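PDB 2JH3: ribosomal protein S2-related protein from Deinococcus radiodurans, which binds a [4Fe-4S] cluster and resembles the CbiX chelatases, consistent with a role as a sirohydrochlorin ferrochelatase. Local coordinates for residues Q206-K218 with P240-A252. Residues are numbered along the deposited sequence; the frame is centred on the assembly and turned at random.
Sequences QAVLVPFLTHLGK and PLHVGGPVGEHPA
The parallel pairing of Ala207, Val208 and Leu209 with Leu241, His242 and Val243 closes a beta-alpha-beta unit of the second CbiX-type domain, with helix 218-234 as the crossover and strand 241-243 at the sheet margin. Backbone bonds zip the strands from Ala207 N to Pro240 O through to Gly244 N, which gives to Leu209 O at 2.9 Å. On the face that carries Ala207, Leu209, Leu241 and Val243, Leu241 CD1 presses on Ala207 CB at 3.5 Å, tight for two carbons. With CG anti to the backbone N (chi1 -174°), the Leu241 branch is directed so that CD1 can reach Ala207, and Leu241 and Val243 also meet Leu228 of the crossover helix.

At the strand entrance the extended side chain of Gln206 crosses the Pro240 side chain at about a right angle and brings its amide to the edge of the His242 imidazole, the two planes 82° apart. NE2 of Gln206 lies 3.0 Å from NE2 of His242 and 3.4 Å from Pro240 CG. With an alanine here the amide is gone, which would probably leave His242 NE2 without this close polar neighbour and the Pro240 ring less covered.

Past the strands, the short 3-10 turn 247-249 donates back to the chain leaving strand 207-211: Val247 N to Pro211 O (3.0 Å, 156° at the hydrogen), and Gly248 N to Leu213 O. A side chain on Gly248 would run into Thr214 CA, so glycine suits this close approach. Val247 CG1 lies beside Phe212 CD1 at 4.0 Å, and both residues reach Leu74 and Met122 of the first CbiX-type domain. Main-chain hydrogen bonds thus fix the register well beyond the short edge strand, while Phe212 and Val247 carry the apolar contact over to the first chelatase-like domain.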
loop_
_atom_site.group_PDB
_atom_site.type_symbol
_atom_site.label_atom_id
_atom_site.label_comp_id
_atom_site.label_asym_id
_atom_site.label_seq_id
_atom_site.Cartn_x
_atom_site.Cartn_y
_atom_site.Cartn_z
ATOM N N GLN A 206 -26.199 -45.158 6.510
ATOM C CA GLN A 206 -25.708 -43.779 6.742
ATOM C C GLN A 206 -24.211 -43.676 6.480
ATOM O O GLN A 206 -23.501 -44.701 6.387
ATOM C CB GLN A 206 -25.953 -43.317 8.149
ATOM C CG GLN A 206 -27.370 -43.035 8.453
ATOM C CD GLN A 206 -27.473 -42.078 9.612
ATOM O OE1 GLN A 206 -26.932 -42.338 10.688
ATOM N NE2 GLN A 206 -28.134 -40.939 9.385
ATOM N N ALA A 207 -23.775 -42.421 6.329
ATOM C CA ALA A 207 -22.365 -42.108 6.061
ATOM C C ALA A 207 -21.950 -40.833 6.779
ATOM O O ALA A 207 -22.769 -39.942 7.002
ATOM C CB ALA A 207 -22.146 -41.969 4.550
ATOM N N VAL A 208 -20.655 -40.757 7.128
ATOM C CA VAL A 208 -20.033 -39.532 7.699
ATOM C C VAL A 208 -18.719 -39.169 6.911
ATOM O O VAL A 208 -17.851 -40.018 6.664
ATOM C CB VAL A 208 -19.785 -39.635 9.236
ATOM C CG1 VAL A 208 -18.877 -40.812 9.561
ATOM C CG2 VAL A 208 -19.282 -38.269 9.812
ATOM N N LEU A 209 -18.648 -37.923 6.469
ATOM C CA LEU A 209 -17.506 -37.494 5.713
ATOM C C LEU A 209 -16.557 -36.698 6.633
ATOM O O LEU A 209 -16.945 -35.705 7.247
ATOM C CB LEU A 209 -17.940 -36.653 4.529
ATOM C CG LEU A 209 -16.832 -36.088 3.664
ATOM C CD1 LEU A 209 -16.182 -37.170 2.839
ATOM C CD2 LEU A 209 -17.399 -35.064 2.769
ATOM N N VAL A 210 -15.337 -37.189 6.710
ATOM C CA VAL A 210 -14.226 -36.462 7.349
ATOM C C VAL A 210 -13.144 -36.086 6.309
ATOM O O VAL A 210 -12.403 -36.927 5.798
ATOM C CB VAL A 210 -13.653 -37.217 8.592
ATOM C CG1 VAL A 210 -12.369 -36.492 9.208
ATOM C CG2 VAL A 210 -14.733 -37.329 9.644
ATOM N N PRO A 211 -13.060 -34.803 6.019
ATOM C CA PRO A 211 -11.971 -34.239 5.273
ATOM C C PRO A 211 -10.614 -34.363 5.962
ATOM O O PRO A 211 -10.426 -33.839 7.105
ATOM C CB PRO A 211 -12.377 -32.763 5.117
ATOM C CG PRO A 211 -13.873 -32.755 5.368
ATOM C CD PRO A 211 -14.012 -33.756 6.439
ATOM N N PHE A 212 -9.701 -35.095 5.317
ATOM C CA PHE A 212 -8.292 -35.263 5.826
ATOM C C PHE A 212 -7.470 -34.052 5.369
ATOM O O PHE A 212 -6.601 -34.172 4.545
ATOM C CB PHE A 212 -7.666 -36.530 5.287
ATOM C CG PHE A 212 -6.374 -36.903 5.954
ATOM C CD1 PHE A 212 -6.364 -37.274 7.293
ATOM C CD2 PHE A 212 -5.183 -37.011 5.222
ATOM C CE1 PHE A 212 -5.182 -37.689 7.927
ATOM C CE2 PHE A 212 -4.023 -37.415 5.863
ATOM C CZ PHE A 212 -4.040 -37.763 7.223
ATOM N N LEU A 213 -7.840 -32.893 5.894
ATOM C CA LEU A 213 -7.308 -31.580 5.512
ATOM C C LEU A 213 -6.980 -30.791 6.782
ATOM O O LEU A 213 -7.681 -30.905 7.802
ATOM C CB LEU A 213 -8.426 -30.794 4.768
ATOM C CG LEU A 213 -8.649 -30.896 3.269
ATOM C CD1 LEU A 213 -7.824 -31.894 2.568
ATOM C CD2 LEU A 213 -10.128 -31.056 2.996
ATOM N N THR A 214 -5.950 -29.937 6.719
ATOM C CA THR A 214 -5.721 -29.021 7.835
ATOM C C THR A 214 -6.827 -28.010 7.900
ATOM O O THR A 214 -7.241 -27.602 8.988
ATOM C CB THR A 214 -4.384 -28.246 7.717
ATOM O OG1 THR A 214 -4.309 -27.640 6.431
ATOM C CG2 THR A 214 -3.201 -29.167 7.921
ATOM N N HIS A 215 -7.290 -27.581 6.734
ATOM C CA HIS A 215 -8.320 -26.541 6.643
ATOM C C HIS A 215 -9.105 -26.717 5.378
ATOM O O HIS A 215 -8.769 -27.531 4.515
ATOM C CB HIS A 215 -7.694 -25.130 6.618
ATOM C CG HIS A 215 -6.725 -24.963 5.503
ATOM N ND1 HIS A 215 -5.523 -25.654 5.463
ATOM C CD2 HIS A 215 -6.806 -24.275 4.353
ATOM C CE1 HIS A 215 -4.890 -25.354 4.345
ATOM N NE2 HIS A 215 -5.654 -24.528 3.649
ATOM N N LEU A 216 -10.150 -25.900 5.269
ATOM C CA LEU A 216 -10.956 -25.863 4.069
ATOM C C LEU A 216 -11.244 -24.417 3.697
ATOM O O LEU A 216 -12.050 -23.738 4.348
ATOM C CB LEU A 216 -12.257 -26.656 4.313
ATOM C CG LEU A 216 -12.983 -27.154 3.062
ATOM C CD1 LEU A 216 -12.122 -28.073 2.246
ATOM C CD2 LEU A 216 -14.245 -27.848 3.491
ATOM N N GLY A 217 -10.545 -23.947 2.668
ATOM C CA GLY A 217 -10.781 -22.621 2.141
ATOM C C GLY A 217 -12.150 -22.533 1.511
ATOM O O GLY A 217 -12.839 -23.535 1.347
ATOM N N LYS A 218 -12.533 -21.318 1.146
ATOM C CA LYS A 218 -13.883 -21.048 0.656
ATOM C C LYS A 218 -14.052 -21.572 -0.766
ATOM O O LYS A 218 -15.141 -22.034 -1.135
ATOM C CB LYS A 218 -14.195 -19.545 0.745
ATOM C CG LYS A 218 -14.242 -18.987 2.233
ATOM C CD LYS A 218 -15.201 -17.748 2.387
ATOM C CE LYS A 218 -14.813 -16.787 3.557
ATOM N NZ LYS A 218 -15.301 -15.364 3.292
ATOM N N PRO A 240 -28.351 -40.738 4.122
ATOM C CA PRO A 240 -28.003 -39.417 4.645
ATOM C C PRO A 240 -26.474 -39.313 4.921
ATOM O O PRO A 240 -25.864 -40.261 5.368
ATOM C CB PRO A 240 -28.812 -39.299 5.945
ATOM C CG PRO A 240 -29.382 -40.650 6.213
ATOM C CD PRO A 240 -29.113 -41.561 5.074
ATOM N N LEU A 241 -25.889 -38.173 4.576
ATOM C CA LEU A 241 -24.443 -37.917 4.775
ATOM C C LEU A 241 -24.275 -36.833 5.815
ATOM O O LEU A 241 -24.704 -35.700 5.592
ATOM C CB LEU A 241 -23.787 -37.418 3.493
ATOM C CG LEU A 241 -22.256 -37.284 3.611
ATOM C CD1 LEU A 241 -21.603 -38.632 3.861
ATOM C CD2 LEU A 241 -21.702 -36.672 2.339
ATOM N N HIS A 242 -23.609 -37.156 6.912
ATOM C CA HIS A 242 -23.166 -36.101 7.825
ATOM C C HIS A 242 -21.742 -35.597 7.463
ATOM O O HIS A 242 -20.783 -36.362 7.372
ATOM C CB HIS A 242 -23.271 -36.584 9.264
ATOM C CG HIS A 242 -24.547 -37.316 9.543
ATOM N ND1 HIS A 242 -25.743 -36.664 9.779
ATOM C CD2 HIS A 242 -24.816 -38.641 9.582
ATOM C CE1 HIS A 242 -26.691 -37.572 9.972
ATOM N NE2 HIS A 242 -26.155 -38.777 9.851
ATOM N N VAL A 243 -21.630 -34.293 7.261
ATOM C CA VAL A 243 -20.365 -33.697 6.890
ATOM C C VAL A 243 -19.657 -32.961 8.048
ATOM O O VAL A 243 -20.160 -31.970 8.616
ATOM C CB VAL A 243 -20.526 -32.810 5.666
ATOM C CG1 VAL A 243 -19.146 -32.196 5.232
ATOM C CG2 VAL A 243 -21.091 -33.659 4.536
ATOM N N GLY A 244 -18.468 -33.489 8.348
ATOM C CA GLY A 244 -17.580 -32.977 9.395
ATOM C C GLY A 244 -16.670 -31.942 8.766
ATOM O O GLY A 244 -16.506 -31.871 7.530
ATOM N N GLY A 245 -16.142 -31.100 9.638
ATOM C CA GLY A 245 -15.087 -30.176 9.295
ATOM C C GLY A 245 -13.797 -30.955 9.201
ATOM O O GLY A 245 -13.753 -32.120 9.566
ATOM N N PRO A 246 -12.744 -30.290 8.721
ATOM C CA PRO A 246 -11.416 -30.820 8.496
ATOM C C PRO A 246 -10.842 -31.306 9.765
ATOM O O PRO A 246 -11.018 -30.657 10.793
ATOM C CB PRO A 246 -10.637 -29.614 7.998
ATOM C CG PRO A 246 -11.574 -28.771 7.445
ATOM C CD PRO A 246 -12.815 -28.889 8.301
ATOM N N VAL A 247 -10.171 -32.443 9.709
ATOM C CA VAL A 247 -9.705 -33.098 10.898
ATOM C C VAL A 247 -8.656 -32.232 11.598
ATOM O O VAL A 247 -8.550 -32.244 12.838
ATOM C CB VAL A 247 -9.122 -34.490 10.607
ATOM C CG1 VAL A 247 -7.861 -34.444 9.734
ATOM C CG2 VAL A 247 -8.793 -35.197 11.892
ATOM N N GLY A 248 -7.943 -31.444 10.791
ATOM C CA GLY A 248 -6.874 -30.569 11.271
ATOM C C GLY A 248 -7.375 -29.597 12.310
ATOM O O GLY A 248 -6.582 -29.048 13.039
ATOM N N GLU A 249 -8.685 -29.372 12.381
ATOM C CA GLU A 249 -9.208 -28.405 13.309
ATOM C C GLU A 249 -9.700 -29.072 14.619
ATOM O O GLU A 249 -10.143 -28.392 15.541
ATOM C CB GLU A 249 -10.328 -27.588 12.645
ATOM C CG GLU A 249 -10.130 -27.207 11.120
ATOM C CD GLU A 249 -9.202 -26.008 10.839
ATOM O OE1 GLU A 249 -8.178 -25.879 11.550
ATOM O OE2 GLU A 249 -9.489 -25.204 9.895
ATOM N N HIS A 250 -9.559 -30.383 14.741
ATOM C CA HIS A 250 -10.027 -31.089 15.901
ATOM C C HIS A 250 -9.005 -31.049 17.094
ATOM O O HIS A 250 -7.831 -31.257 16.911
ATOM C CB HIS A 250 -10.332 -32.539 15.503
ATOM C CG HIS A 250 -11.217 -33.257 16.476
ATOM N ND1 HIS A 250 -10.731 -34.068 17.483
ATOM C CD2 HIS A 250 -12.569 -33.283 16.597
ATOM C CE1 HIS A 250 -11.738 -34.530 18.203
ATOM N NE2 HIS A 250 -12.866 -34.064 17.689
ATOM N N PRO A 251 -9.477 -30.874 18.339
ATOM C CA PRO A 251 -8.479 -30.740 19.429
ATOM C C PRO A 251 -7.601 -31.964 19.595
ATOM O O PRO A 251 -6.542 -31.895 20.214
ATOM C CB PRO A 251 -9.320 -30.522 20.679
ATOM C CG PRO A 251 -10.746 -30.167 20.152
ATOM C CD PRO A 251 -10.865 -30.831 18.834
ATOM N N ALA A 252 -8.043 -33.089 19.053
ATOM C CA ALA A 252 -7.297 -34.330 19.198
ATOM C C ALA A 252 -5.975 -34.283 18.457
ATOM O O ALA A 252 -5.092 -35.061 18.761
ATOM C CB ALA A 252 -8.133 -35.497 18.702
HETATM O O HOH W 1 -11.299 -24.213 7.317
#